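Local coordinates for putative uncharacterized protein (Chaetomium thermophilum, PDB 5IJP) that binds inositol hexakisphosphate through its SPX domain and probably serves as an inositol polyphosphate sensor in cellular phosphate homeostasis, at residues 15-26 / 133-144. Sequence-based numbering, arbitrary orientation.
Sequences YQWHYIDYDGLK and FVQVNYTGFYKI. With IHP (inositol hexakisphosphate), chain C.
Phe-133 lies between two flat groups: the ring of Tyr-15 covers one face as an offset stack, centroids 4.7 Å apart and planes 17° from parallel, while the amide ND2 of Asn-137 lies over the opposite face, toward its rim. The edge of Phe-133 points at a face of Tyr-19, planes at 74°, completing an aromatic cluster; Val-136 CG1 meets the rim of Tyr-19, 3.7 Å from its CE1. A bond within the helix holds the amide there, from Asn-137 ND2 to Phe-133 O (2.8 Å), a carbonyl that also accepts from Asn-137 N on the other face of its plane. Ile-20 then dips toward the helix, its CG2 over the ring of Phe-141 and its CD1 against Gly-140 CA (3.8 Å). Ile-144 CD1 rests over the centre of the Tyr-22 ring, 4.0 Å from the centroid, and Gly-140 O lies at that ring's edge. A chi1 of -162° swings this ring toward the 140-144 turn, its OH beside Lys-143 CB and bonded to O43 of inositol hexakisphosphate (2.7 Å). Lys-26 NZ reaches O25 of the same ligand at 3.1 Å, and Lys-30 and Lys-147 add further basic groups. Apolar packing thus sets the 22-26 turn nearly parallel to 133-144: the N-terminal hairpin of helices 3-9 and 22-30 and helix 110-151 together line the inositol phosphate pocket of the SPX domain.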
loop_
_atom_site.group_PDB
_atom_site.type_symbol
_atom_site.label_atom_id
_atom_site.label_comp_id
_atom_site.label_asym_id
_atom_site.label_seq_id
_atom_site.Cartn_x
_atom_site.Cartn_y
_atom_site.Cartn_z
ATOM N N TYR A 15 -5.319 8.034 -4.073
ATOM C CA TYR A 15 -4.140 7.898 -3.208
ATOM C C TYR A 15 -3.012 8.898 -3.561
ATOM O O TYR A 15 -1.958 8.861 -2.927
ATOM C CB TYR A 15 -3.593 6.452 -3.266
ATOM C CG TYR A 15 -4.626 5.355 -3.115
ATOM C CD1 TYR A 15 -4.968 4.858 -1.860
ATOM C CD2 TYR A 15 -5.214 4.766 -4.231
ATOM C CE1 TYR A 15 -5.904 3.834 -1.717
ATOM C CE2 TYR A 15 -6.153 3.744 -4.101
ATOM C CZ TYR A 15 -6.494 3.279 -2.841
ATOM O OH TYR A 15 -7.414 2.267 -2.712
ATOM N N GLN A 16 -3.251 9.786 -4.558
ATOM C CA GLN A 16 -2.347 10.797 -5.141
ATOM C C GLN A 16 -1.297 11.417 -4.189
ATOM O O GLN A 16 -0.119 11.461 -4.548
ATOM C CB GLN A 16 -3.160 11.919 -5.813
ATOM C CG GLN A 16 -2.412 12.635 -6.945
ATOM C CD GLN A 16 -3.123 13.854 -7.498
ATOM O OE1 GLN A 16 -4.308 14.105 -7.244
ATOM N NE2 GLN A 16 -2.408 14.635 -8.293
ATOM N N TRP A 17 -1.720 11.910 -3.010
ATOM C CA TRP A 17 -0.831 12.569 -2.040
ATOM C C TRP A 17 -0.250 11.631 -0.963
ATOM O O TRP A 17 0.350 12.116 0.001
ATOM C CB TRP A 17 -1.565 13.745 -1.368
ATOM C CG TRP A 17 -1.951 14.854 -2.298
ATOM C CD1 TRP A 17 -3.137 14.995 -2.956
ATOM C CD2 TRP A 17 -1.165 16.006 -2.632
ATOM N NE1 TRP A 17 -3.134 16.157 -3.693
ATOM C CE2 TRP A 17 -1.935 16.797 -3.515
ATOM C CE3 TRP A 17 0.123 16.446 -2.279
ATOM C CZ2 TRP A 17 -1.459 18.001 -4.050
ATOM C CZ3 TRP A 17 0.592 17.638 -2.807
ATOM C CH2 TRP A 17 -0.194 18.401 -3.682
ATOM N N HIS A 18 -0.407 10.304 -1.126
ATOM C CA HIS A 18 0.044 9.334 -0.125
ATOM C C HIS A 18 1.058 8.287 -0.632
ATOM O O HIS A 18 1.419 7.382 0.126
ATOM C CB HIS A 18 -1.169 8.654 0.523
ATOM C CG HIS A 18 -2.122 9.627 1.141
ATOM N ND1 HIS A 18 -3.147 10.195 0.406
ATOM C CD2 HIS A 18 -2.148 10.136 2.394
ATOM C CE1 HIS A 18 -3.775 11.009 1.237
ATOM N NE2 HIS A 18 -3.210 11.007 2.445
ATOM N N TYR A 19 1.551 8.434 -1.877
ATOM C CA TYR A 19 2.559 7.533 -2.447
ATOM C C TYR A 19 3.950 7.850 -1.878
ATOM O O TYR A 19 4.130 8.900 -1.254
ATOM C CB TYR A 19 2.575 7.632 -3.982
ATOM C CG TYR A 19 1.401 6.958 -4.654
ATOM C CD1 TYR A 19 1.445 5.606 -4.985
ATOM C CD2 TYR A 19 0.257 7.674 -4.989
ATOM C CE1 TYR A 19 0.371 4.980 -5.616
ATOM C CE2 TYR A 19 -0.823 7.060 -5.622
ATOM C CZ TYR A 19 -0.764 5.711 -5.929
ATOM O OH TYR A 19 -1.826 5.100 -6.549
ATOM N N ILE A 20 4.930 6.949 -2.097
ATOM C CA ILE A 20 6.317 7.120 -1.637
ATOM C C ILE A 20 6.973 8.297 -2.347
ATOM O O ILE A 20 6.803 8.456 -3.558
ATOM C CB ILE A 20 7.221 5.860 -1.827
ATOM C CG1 ILE A 20 6.433 4.577 -2.154
ATOM C CG2 ILE A 20 8.143 5.656 -0.637
ATOM C CD1 ILE A 20 6.412 4.242 -3.642
ATOM N N ASP A 21 7.758 9.092 -1.604
ATOM C CA ASP A 21 8.515 10.198 -2.182
ATOM C C ASP A 21 9.867 9.605 -2.601
ATOM O O ASP A 21 10.908 9.920 -2.020
ATOM C CB ASP A 21 8.660 11.362 -1.178
ATOM C CG ASP A 21 9.195 12.665 -1.753
ATOM O OD1 ASP A 21 9.113 12.852 -2.990
ATOM O OD2 ASP A 21 9.658 13.514 -0.964
ATOM N N TYR A 22 9.814 8.688 -3.591
ATOM C CA TYR A 22 10.946 7.946 -4.147
ATOM C C TYR A 22 12.032 8.873 -4.682
ATOM O O TYR A 22 13.207 8.646 -4.401
ATOM C CB TYR A 22 10.463 6.968 -5.233
ATOM C CG TYR A 22 11.459 5.880 -5.569
ATOM C CD1 TYR A 22 11.511 4.703 -4.828
ATOM C CD2 TYR A 22 12.324 6.009 -6.651
ATOM C CE1 TYR A 22 12.419 3.692 -5.139
ATOM C CE2 TYR A 22 13.236 5.005 -6.972
ATOM C CZ TYR A 22 13.278 3.847 -6.213
ATOM O OH TYR A 22 14.175 2.854 -6.525
ATOM N N ASP A 23 11.635 9.926 -5.424
ATOM C CA ASP A 23 12.549 10.923 -5.985
ATOM C C ASP A 23 13.136 11.815 -4.887
ATOM O O ASP A 23 14.291 12.231 -4.993
ATOM C CB ASP A 23 11.841 11.763 -7.063
ATOM C CG ASP A 23 11.449 11.007 -8.325
ATOM O OD1 ASP A 23 11.539 9.757 -8.329
ATOM O OD2 ASP A 23 11.038 11.664 -9.305
ATOM N N GLY A 24 12.341 12.076 -3.847
ATOM C CA GLY A 24 12.735 12.874 -2.691
ATOM C C GLY A 24 13.758 12.171 -1.820
ATOM O O GLY A 24 14.718 12.799 -1.365
ATOM N N LEU A 25 13.559 10.857 -1.592
ATOM C CA LEU A 25 14.459 10.011 -0.800
ATOM C C LEU A 25 15.757 9.721 -1.562
ATOM O O LEU A 25 16.813 9.604 -0.938
ATOM C CB LEU A 25 13.768 8.698 -0.385
ATOM C CG LEU A 25 12.688 8.799 0.699
ATOM C CD1 LEU A 25 11.641 7.721 0.522
ATOM C CD2 LEU A 25 13.287 8.728 2.097
ATOM N N LYS A 26 15.672 9.614 -2.907
ATOM C CA LYS A 26 16.806 9.373 -3.810
ATOM C C LYS A 26 17.743 10.587 -3.796
ATOM O O LYS A 26 18.964 10.418 -3.789
ATOM C CB LYS A 26 16.299 9.112 -5.239
ATOM C CG LYS A 26 17.282 8.362 -6.137
ATOM C CD LYS A 26 16.901 8.448 -7.620
ATOM C CE LYS A 26 15.784 7.510 -8.024
ATOM N NZ LYS A 26 15.371 7.720 -9.436
ATOM N N PHE A 133 -1.825 -0.340 -4.656
ATOM C CA PHE A 133 -1.198 0.704 -3.840
ATOM C C PHE A 133 -0.216 0.079 -2.846
ATOM O O PHE A 133 0.896 0.584 -2.710
ATOM C CB PHE A 133 -2.261 1.561 -3.120
ATOM C CG PHE A 133 -1.724 2.594 -2.153
ATOM C CD1 PHE A 133 -1.171 3.783 -2.614
ATOM C CD2 PHE A 133 -1.800 2.390 -0.780
ATOM C CE1 PHE A 133 -0.681 4.740 -1.718
ATOM C CE2 PHE A 133 -1.312 3.349 0.115
ATOM C CZ PHE A 133 -0.758 4.517 -0.361
ATOM N N VAL A 134 -0.615 -1.028 -2.182
ATOM C CA VAL A 134 0.229 -1.769 -1.233
ATOM C C VAL A 134 1.449 -2.343 -1.988
ATOM O O VAL A 134 2.568 -2.239 -1.489
ATOM C CB VAL A 134 -0.579 -2.846 -0.442
ATOM C CG1 VAL A 134 0.332 -3.745 0.393
ATOM C CG2 VAL A 134 -1.635 -2.198 0.452
ATOM N N GLN A 135 1.228 -2.871 -3.214
ATOM C CA GLN A 135 2.252 -3.442 -4.096
ATOM C C GLN A 135 3.307 -2.411 -4.524
ATOM O O GLN A 135 4.497 -2.639 -4.299
ATOM C CB GLN A 135 1.591 -4.110 -5.325
ATOM C CG GLN A 135 2.555 -4.657 -6.384
ATOM C CD GLN A 135 2.714 -3.726 -7.563
ATOM O OE1 GLN A 135 1.782 -3.498 -8.343
ATOM N NE2 GLN A 135 3.914 -3.189 -7.735
ATOM N N VAL A 136 2.870 -1.299 -5.159
ATOM C CA VAL A 136 3.748 -0.244 -5.676
ATOM C C VAL A 136 4.536 0.458 -4.538
ATOM O O VAL A 136 5.700 0.808 -4.743
ATOM C CB VAL A 136 3.000 0.748 -6.622
ATOM C CG1 VAL A 136 2.058 1.689 -5.870
ATOM C CG2 VAL A 136 3.968 1.529 -7.509
ATOM N N ASN A 137 3.930 0.607 -3.345
ATOM C CA ASN A 137 4.594 1.236 -2.206
ATOM C C ASN A 137 5.587 0.300 -1.519
ATOM O O ASN A 137 6.682 0.748 -1.185
ATOM C CB ASN A 137 3.591 1.840 -1.228
ATOM C CG ASN A 137 2.994 3.144 -1.711
ATOM O OD1 ASN A 137 3.333 4.224 -1.232
ATOM N ND2 ASN A 137 2.103 3.083 -2.685
ATOM N N TYR A 138 5.238 -1.003 -1.355
ATOM C CA TYR A 138 6.122 -2.020 -0.762
ATOM C C TYR A 138 7.398 -2.151 -1.599
ATOM O O TYR A 138 8.486 -2.237 -1.031
ATOM C CB TYR A 138 5.404 -3.382 -0.630
ATOM C CG TYR A 138 6.236 -4.489 -0.014
ATOM C CD1 TYR A 138 6.871 -5.437 -0.812
ATOM C CD2 TYR A 138 6.350 -4.618 1.367
ATOM C CE1 TYR A 138 7.629 -6.464 -0.252
ATOM C CE2 TYR A 138 7.104 -5.643 1.939
ATOM C CZ TYR A 138 7.741 -6.566 1.125
ATOM O OH TYR A 138 8.483 -7.580 1.679
ATOM N N THR A 139 7.256 -2.129 -2.943
ATOM C CA THR A 139 8.357 -2.186 -3.910
ATOM C C THR A 139 9.199 -0.900 -3.801
ATOM O O THR A 139 10.426 -0.969 -3.881
ATOM C CB THR A 139 7.806 -2.426 -5.332
ATOM O OG1 THR A 139 6.894 -3.528 -5.306
ATOM C CG2 THR A 139 8.902 -2.699 -6.358
ATOM N N GLY A 140 8.523 0.235 -3.589
ATOM C CA GLY A 140 9.127 1.555 -3.433
ATOM C C GLY A 140 10.100 1.649 -2.279
ATOM O O GLY A 140 11.222 2.132 -2.459
ATOM N N PHE A 141 9.682 1.170 -1.090
ATOM C CA PHE A 141 10.527 1.153 0.106
ATOM C C PHE A 141 11.639 0.115 -0.029
ATOM O O PHE A 141 12.779 0.408 0.324
ATOM C CB PHE A 141 9.702 0.919 1.381
ATOM C CG PHE A 141 8.812 2.073 1.777
ATOM C CD1 PHE A 141 9.334 3.185 2.428
ATOM C CD2 PHE A 141 7.446 2.034 1.531
ATOM C CE1 PHE A 141 8.508 4.249 2.799
ATOM C CE2 PHE A 141 6.621 3.100 1.897
ATOM C CZ PHE A 141 7.157 4.199 2.529
ATOM N N TYR A 142 11.316 -1.072 -0.583
ATOM C CA TYR A 142 12.251 -2.179 -0.815
ATOM C C TYR A 142 13.404 -1.756 -1.735
ATOM O O TYR A 142 14.557 -2.102 -1.467
ATOM C CB TYR A 142 11.505 -3.379 -1.424
ATOM C CG TYR A 142 12.044 -4.725 -0.996
ATOM C CD1 TYR A 142 11.483 -5.413 0.076
ATOM C CD2 TYR A 142 13.097 -5.325 -1.679
ATOM C CE1 TYR A 142 11.970 -6.659 0.470
ATOM C CE2 TYR A 142 13.597 -6.567 -1.291
ATOM C CZ TYR A 142 13.029 -7.233 -0.217
ATOM O OH TYR A 142 13.516 -8.459 0.165
ATOM N N LYS A 143 13.089 -0.994 -2.804
ATOM C CA LYS A 143 14.063 -0.505 -3.780
ATOM C C LYS A 143 14.931 0.628 -3.235
ATOM O O LYS A 143 16.134 0.631 -3.495
ATOM C CB LYS A 143 13.369 -0.075 -5.080
ATOM C CG LYS A 143 13.827 -0.851 -6.307
ATOM C CD LYS A 143 12.775 -1.844 -6.778
ATOM C CE LYS A 143 13.200 -2.562 -8.034
ATOM N NZ LYS A 143 12.130 -3.459 -8.542
ATOM N N ILE A 144 14.329 1.587 -2.495
ATOM C CA ILE A 144 15.052 2.736 -1.935
ATOM C C ILE A 144 15.976 2.315 -0.766
ATOM O O ILE A 144 17.040 2.917 -0.605
ATOM C CB ILE A 144 14.106 3.929 -1.586
ATOM C CG1 ILE A 144 14.853 5.279 -1.602
ATOM C CG2 ILE A 144 13.317 3.733 -0.288
ATOM C CD1 ILE A 144 14.870 5.989 -2.954
HETATM C C1 IHP C . 19.282 5.138 -11.019
HETATM C C2 IHP C . 18.447 4.140 -11.809
HETATM C C3 IHP C . 17.027 4.639 -12.037
HETATM C C4 IHP C . 17.015 6.028 -12.663
HETATM C C5 IHP C . 17.848 7.022 -11.865
HETATM C C6 IHP C . 19.269 6.516 -11.666
HETATM O O11 IHP C . 20.645 4.662 -11.000
HETATM P P1 IHP C . 21.721 4.599 -9.783
HETATM O O21 IHP C . 22.866 3.715 -10.153
HETATM O O31 IHP C . 22.149 6.046 -9.529
HETATM O O41 IHP C . 20.957 4.097 -8.553
HETATM O O12 IHP C . 18.382 2.909 -11.057
HETATM P P2 IHP C . 18.893 1.436 -11.549
HETATM O O22 IHP C . 20.337 1.310 -11.059
HETATM O O32 IHP C . 18.772 1.281 -13.033
HETATM O O42 IHP C . 18.044 0.421 -10.780
HETATM O O13 IHP C . 16.333 4.683 -10.771
HETATM P P3 IHP C . 15.117 3.780 -10.217
HETATM O O23 IHP C . 13.866 4.583 -10.191
HETATM O O33 IHP C . 15.009 2.542 -11.114
HETATM O O43 IHP C . 15.551 3.313 -8.830
HETATM O O14 IHP C . 15.651 6.500 -12.699
HETATM P P4 IHP C . 14.621 6.411 -13.991
HETATM O O24 IHP C . 13.240 6.114 -13.401
HETATM O O34 IHP C . 14.655 7.687 -14.764
HETATM O O44 IHP C . 15.042 5.199 -14.833
HETATM O O15 IHP C . 17.910 8.255 -12.613
HETATM P P5 IHP C . 17.317 9.714 -12.331
HETATM O O25 IHP C . 17.191 9.865 -10.809
HETATM O O35 IHP C . 15.907 9.722 -12.929
HETATM O O45 IHP C . 18.205 10.750 -12.938
HETATM O O16 IHP C . 19.951 7.430 -10.780
HETATM P P6 IHP C . 20.778 8.782 -10.997
HETATM O O26 IHP C . 20.716 9.118 -12.495
HETATM O O36 IHP C . 22.176 8.614 -10.500
HETATM O O46 IHP C . 20.009 9.866 -10.237
#